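Local coordinates for GAF domain/HD domain protein (Geobacter sulfurreducens, PDB 3EEA) that is of unknown function, this piece being the GAF domain of a longer GAF/HD-domain protein to which phosphatase activity is tentatively assigned, at residues 26-31 against 140-145; 20-25 against 34-39. One frame throughout, in Å; residues are numbered along the deposited sequence.

Interaction 1: residues 26-31 against 140-145; sequences RKLVKT and TAIIRD
Leu28 and Val29 face Ile142 and Ile143 with their backbones well apart, the nearest CA pair being Val29 and Ile143 at 8.1 Å. Helix 14-28 ends here, and Val29 is the first residue to leave helical backbone angles. The gap is bridged by aliphatic side chains alone, in two pairs. In the first, one methyl of Leu28 meets the branch methyl of Ile142, with CD1 to CG2 at 4.2 Å. This is a light touch, and the two side chains cross at about a right angle.

The second pair is closer. Val29 turns both methyls to the end of Ile143: CG2 lies 3.9 Å from Ile143 CG1, and Val29 CG1 lies 4.0 Å from Ile143 CD1. The ethyl arm of Ile143 runs beside its own backbone N (chi1 -67°) and then extends (chi2 162°), which carries CD1 out to the fork of Val29. The valine and the isoleucine are buried, while Leu28 and Ile142 are partly exposed.

The contact joins the C-terminal end of helix 14-28 to helix 137-158. Leu28 also packs on Leu28 of the second subunit, which places its side of the contact at the dimer interface. Ile143 also packs on Leu110 and Val112 of strand 107-116 and on Met126 of strand 119-129, so its side chain fills in between the helices and the sheet.

Interaction 2: residues 20-25 against 34-39; sequences DLSRLL and IAVYFF
Ser22 and Leu25, one helical turn apart, carry the contact of helix 14-28 with Ile34 and Val36 of strand 33-39. The axes of segments 20-25 and 34-39 pass 9.7 Å apart and run roughly antiparallel, at 153°.

Ser22 comes first along the helix, and its CA is the one closest to the strand, 6.8 Å from the CA of Ile34. Its OG lies beside its own backbone N (chi1 -56°) and is hydrogen-bonded to the carbonyl O of Ile18, one turn back. The hydroxyl's polar need is thus met within the helix. The same OG rests against a methyl of the strand, with Val36 CG2 3.8 Å away. Beside it, Ile34 CD1 lies 3.7 Å from the carbonyl O of Ser22.

Leu21 and Leu24, on another side of the helix, both pack on Leu146 of helix 137-158.

Leu25 returns to the strand. Its CB lies 3.7 Å from Ile34 CD1, so the isoleucine's terminal methyl sits against both Leu25 and the helix backbone. The extended chain of Ile34 (chi2 -176°) carries that methyl to the helix. All four touching residues are buried, and no hydrogen bond crosses between the two segments. Ile34 also packs on Val124 and Met126 of the neighbouring strand 119-129.

Side chains alternate along the strand. Ile34 and Val36 face the helix, whereas Tyr37 belongs to the pocket holding the polyether ligand. A central antiparallel sheet with helices against one face and a ligand pocket on the other is characteristic of the GAF fold.

How the interactions relate
Both interactions use helix 14-28. Interaction 2 takes its buried turn against the strand, and interaction 1 its last residue and the loop that follows against helix 137-158. Their centres are 11 Å apart, and they meet directly. Ile143 CA of interaction 1 lies 4.0 Å from Leu25 CD2 of interaction 2, so Leu25 lies between the strand and helix 137-158. Together they tie helix 14-28 to both the sheet and helix 137-158. Both also reach the second subunit: Arg23 and Lys27 each form a salt bridge with Asp145 of the second subunit. The polyether pocket is represented here by Tyr37 of the strand in interaction 2.

Interaction 1: residues 26-31 against 140-145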
# COMPACT_ATOMS: atom_id res chain seq x y z
N ARG A 26 2.95 2.48 -9.32
CA ARG A 26 3.80 2.22 -10.52
C ARG A 26 4.64 0.93 -10.42
O ARG A 26 4.96 0.30 -11.45
CB ARG A 26 4.65 3.43 -10.87
CG ARG A 26 3.77 4.45 -11.58
CD ARG A 26 4.48 5.71 -12.04
NE ARG A 26 5.49 5.52 -13.09
CZ ARG A 26 5.25 5.39 -14.40
NH1 ARG A 26 4.02 5.38 -14.87
NH2 ARG A 26 6.26 5.25 -15.24
N LYS A 27 5.05 0.60 -9.21
CA LYS A 27 5.79 -0.63 -8.95
C LYS A 27 4.91 -1.88 -8.97
O LYS A 27 5.40 -3.00 -9.27
CB LYS A 27 6.48 -0.52 -7.62
CG LYS A 27 7.65 0.44 -7.64
CD LYS A 27 8.36 0.31 -6.33
CE LYS A 27 9.37 1.39 -6.16
NZ LYS A 27 10.03 1.09 -4.88
N LEU A 28 3.63 -1.72 -8.66
CA LEU A 28 2.74 -2.89 -8.60
C LEU A 28 1.98 -3.16 -9.90
O LEU A 28 1.55 -4.28 -10.13
CB LEU A 28 1.70 -2.68 -7.48
CG LEU A 28 2.31 -2.79 -6.08
CD1 LEU A 28 1.30 -2.44 -5.02
CD2 LEU A 28 2.96 -4.21 -5.91
N VAL A 29 1.76 -2.12 -10.71
CA VAL A 29 0.93 -2.23 -11.90
C VAL A 29 1.65 -1.52 -13.00
O VAL A 29 2.05 -0.38 -12.84
CB VAL A 29 -0.48 -1.60 -11.67
CG1 VAL A 29 -1.35 -1.69 -12.97
CG2 VAL A 29 -1.25 -2.27 -10.49
N LYS A 30 1.87 -2.19 -14.13
CA LYS A 30 2.54 -1.55 -15.30
C LYS A 30 1.66 -0.42 -15.84
O LYS A 30 0.48 -0.61 -16.17
CB LYS A 30 2.83 -2.59 -16.40
CG LYS A 30 3.87 -3.60 -15.94
CD LYS A 30 4.20 -4.70 -16.99
CE LYS A 30 5.28 -5.68 -16.47
NZ LYS A 30 5.59 -6.77 -17.48
N THR A 31 2.23 0.78 -15.89
CA THR A 31 1.50 1.96 -16.33
C THR A 31 2.44 2.91 -17.07
O THR A 31 3.66 2.93 -16.80
CB THR A 31 0.92 2.73 -15.08
OG1 THR A 31 2.00 3.36 -14.36
CG2 THR A 31 0.23 1.81 -14.14
N THR A 140 -7.06 -3.73 -11.12
CA THR A 140 -7.95 -2.71 -10.63
C THR A 140 -8.26 -2.91 -9.12
O THR A 140 -8.44 -1.93 -8.39
CB THR A 140 -9.24 -2.61 -11.52
OG1 THR A 140 -8.80 -2.32 -12.86
CG2 THR A 140 -10.12 -1.49 -11.05
N ALA A 141 -8.38 -4.14 -8.68
CA ALA A 141 -8.66 -4.43 -7.27
C ALA A 141 -7.54 -3.86 -6.37
O ALA A 141 -7.83 -3.22 -5.37
CB ALA A 141 -8.80 -5.91 -7.04
N ILE A 142 -6.30 -4.12 -6.77
CA ILE A 142 -5.11 -3.59 -6.08
C ILE A 142 -5.10 -2.07 -6.05
O ILE A 142 -4.91 -1.47 -4.98
CB ILE A 142 -3.82 -4.11 -6.74
CG1 ILE A 142 -3.76 -5.65 -6.57
CG2 ILE A 142 -2.61 -3.38 -6.07
CD1 ILE A 142 -2.71 -6.34 -7.36
N ILE A 143 -5.29 -1.46 -7.22
CA ILE A 143 -5.36 -0.03 -7.35
C ILE A 143 -6.44 0.58 -6.43
O ILE A 143 -6.14 1.51 -5.67
CB ILE A 143 -5.57 0.39 -8.83
CG1 ILE A 143 -4.29 0.02 -9.67
CG2 ILE A 143 -5.81 1.87 -8.93
CD1 ILE A 143 -4.53 -0.01 -11.19
N ARG A 144 -7.66 0.05 -6.52
CA ARG A 144 -8.75 0.58 -5.71
C ARG A 144 -8.44 0.49 -4.20
O ARG A 144 -8.72 1.43 -3.41
CB ARG A 144 -10.05 -0.19 -6.04
CG ARG A 144 -10.56 0.20 -7.38
CD ARG A 144 -11.77 -0.64 -7.82
NE ARG A 144 -12.84 -0.47 -6.84
CZ ARG A 144 -13.98 -1.17 -6.85
NH1 ARG A 144 -14.19 -2.12 -7.74
NH2 ARG A 144 -14.88 -0.89 -5.95
N ASP A 145 -7.86 -0.62 -3.78
CA ASP A 145 -7.47 -0.81 -2.38
C ASP A 145 -6.47 0.25 -1.92
O ASP A 145 -6.68 0.94 -0.89
CB ASP A 145 -6.89 -2.19 -2.19
CG ASP A 145 -7.95 -3.29 -2.13
OD1 ASP A 145 -9.08 -3.01 -1.73
OD2 ASP A 145 -7.58 -4.47 -2.38

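Interaction 2: residues 20-25 against 34-39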
# COMPACT_ATOMS: atom_id res chain seq x y z
N ASP A 20 4.18 8.78 -2.28
CA ASP A 20 4.41 7.39 -1.91
C ASP A 20 3.37 6.49 -2.61
O ASP A 20 3.73 5.41 -3.11
CB ASP A 20 4.33 7.19 -0.40
CG ASP A 20 5.51 7.77 0.36
OD1 ASP A 20 6.58 8.04 -0.26
OD2 ASP A 20 5.34 7.96 1.60
N LEU A 21 2.10 6.93 -2.62
CA LEU A 21 1.01 6.18 -3.34
C LEU A 21 1.38 5.98 -4.80
O LEU A 21 1.31 4.85 -5.32
CB LEU A 21 -0.31 6.89 -3.24
CG LEU A 21 -1.43 6.31 -4.12
CD1 LEU A 21 -1.80 4.88 -3.66
CD2 LEU A 21 -2.67 7.18 -4.12
N SER A 22 1.77 7.06 -5.49
CA SER A 22 2.12 6.99 -6.91
C SER A 22 3.27 6.05 -7.19
O SER A 22 3.20 5.19 -8.11
CB SER A 22 2.37 8.40 -7.48
OG SER A 22 1.20 9.20 -7.25
N ARG A 23 4.31 6.11 -6.36
CA ARG A 23 5.45 5.22 -6.54
C ARG A 23 5.04 3.74 -6.40
O ARG A 23 5.44 2.85 -7.22
CB ARG A 23 6.50 5.59 -5.50
CG ARG A 23 7.62 4.68 -5.35
CD ARG A 23 8.56 5.30 -4.34
NE ARG A 23 9.20 4.27 -3.55
CZ ARG A 23 10.22 3.56 -3.97
NH1 ARG A 23 10.73 3.81 -5.18
NH2 ARG A 23 10.75 2.62 -3.18
N LEU A 24 4.28 3.45 -5.35
CA LEU A 24 3.86 2.07 -5.09
C LEU A 24 2.96 1.53 -6.20
O LEU A 24 3.16 0.39 -6.65
CB LEU A 24 3.14 1.96 -3.75
CG LEU A 24 2.84 0.56 -3.27
CD1 LEU A 24 4.14 -0.26 -3.20
CD2 LEU A 24 2.11 0.62 -1.93
N LEU A 25 1.99 2.33 -6.66
CA LEU A 25 1.14 1.93 -7.78
C LEU A 25 2.00 1.61 -9.00
O LEU A 25 1.77 0.55 -9.63
CB LEU A 25 0.11 2.96 -8.16
CG LEU A 25 -0.97 3.16 -7.10
CD1 LEU A 25 -1.71 4.47 -7.46
CD2 LEU A 25 -1.89 1.91 -7.00
N ILE A 34 0.60 8.23 -14.18
CA ILE A 34 -0.39 8.42 -13.12
C ILE A 34 -0.55 9.91 -12.86
O ILE A 34 0.44 10.65 -12.82
CB ILE A 34 0.03 7.73 -11.78
CG1 ILE A 34 0.41 6.28 -12.08
CG2 ILE A 34 -1.07 7.90 -10.72
CD1 ILE A 34 0.77 5.38 -10.84
N ALA A 35 -1.79 10.36 -12.77
CA ALA A 35 -2.11 11.75 -12.55
C ALA A 35 -3.12 11.85 -11.39
O ALA A 35 -4.20 11.27 -11.50
CB ALA A 35 -2.68 12.38 -13.82
N VAL A 36 -2.76 12.56 -10.32
CA VAL A 36 -3.58 12.64 -9.13
C VAL A 36 -4.10 14.04 -8.99
O VAL A 36 -3.34 15.00 -9.15
CB VAL A 36 -2.77 12.25 -7.83
CG1 VAL A 36 -3.73 12.33 -6.59
CG2 VAL A 36 -2.10 10.90 -8.02
N TYR A 37 -5.39 14.15 -8.68
CA TYR A 37 -6.08 15.40 -8.46
C TYR A 37 -6.85 15.40 -7.14
O TYR A 37 -7.34 14.35 -6.68
CB TYR A 37 -7.14 15.57 -9.53
CG TYR A 37 -6.61 15.77 -10.92
CD1 TYR A 37 -6.59 17.05 -11.53
CD2 TYR A 37 -6.11 14.70 -11.65
CE1 TYR A 37 -6.08 17.22 -12.81
CE2 TYR A 37 -5.65 14.86 -12.94
CZ TYR A 37 -5.63 16.11 -13.51
OH TYR A 37 -5.13 16.24 -14.77
N PHE A 38 -7.01 16.59 -6.54
CA PHE A 38 -7.89 16.72 -5.41
C PHE A 38 -9.17 17.44 -5.79
O PHE A 38 -9.15 18.31 -6.66
CB PHE A 38 -7.19 17.46 -4.29
CG PHE A 38 -6.12 16.67 -3.60
CD1 PHE A 38 -6.38 15.37 -3.15
CD2 PHE A 38 -4.88 17.22 -3.37
CE1 PHE A 38 -5.40 14.65 -2.51
CE2 PHE A 38 -3.88 16.49 -2.71
CZ PHE A 38 -4.13 15.22 -2.28
N PHE A 39 -10.26 17.09 -5.13
CA PHE A 39 -11.55 17.74 -5.41
C PHE A 39 -11.65 18.97 -4.52
O PHE A 39 -11.50 18.86 -3.30
CB PHE A 39 -12.71 16.82 -5.14
CG PHE A 39 -14.03 17.38 -5.64
CD1 PHE A 39 -14.24 17.61 -6.97
CD2 PHE A 39 -15.06 17.66 -4.75
CE1 PHE A 39 -15.46 18.10 -7.45
CE2 PHE A 39 -16.28 18.16 -5.21
CZ PHE A 39 -16.46 18.37 -6.57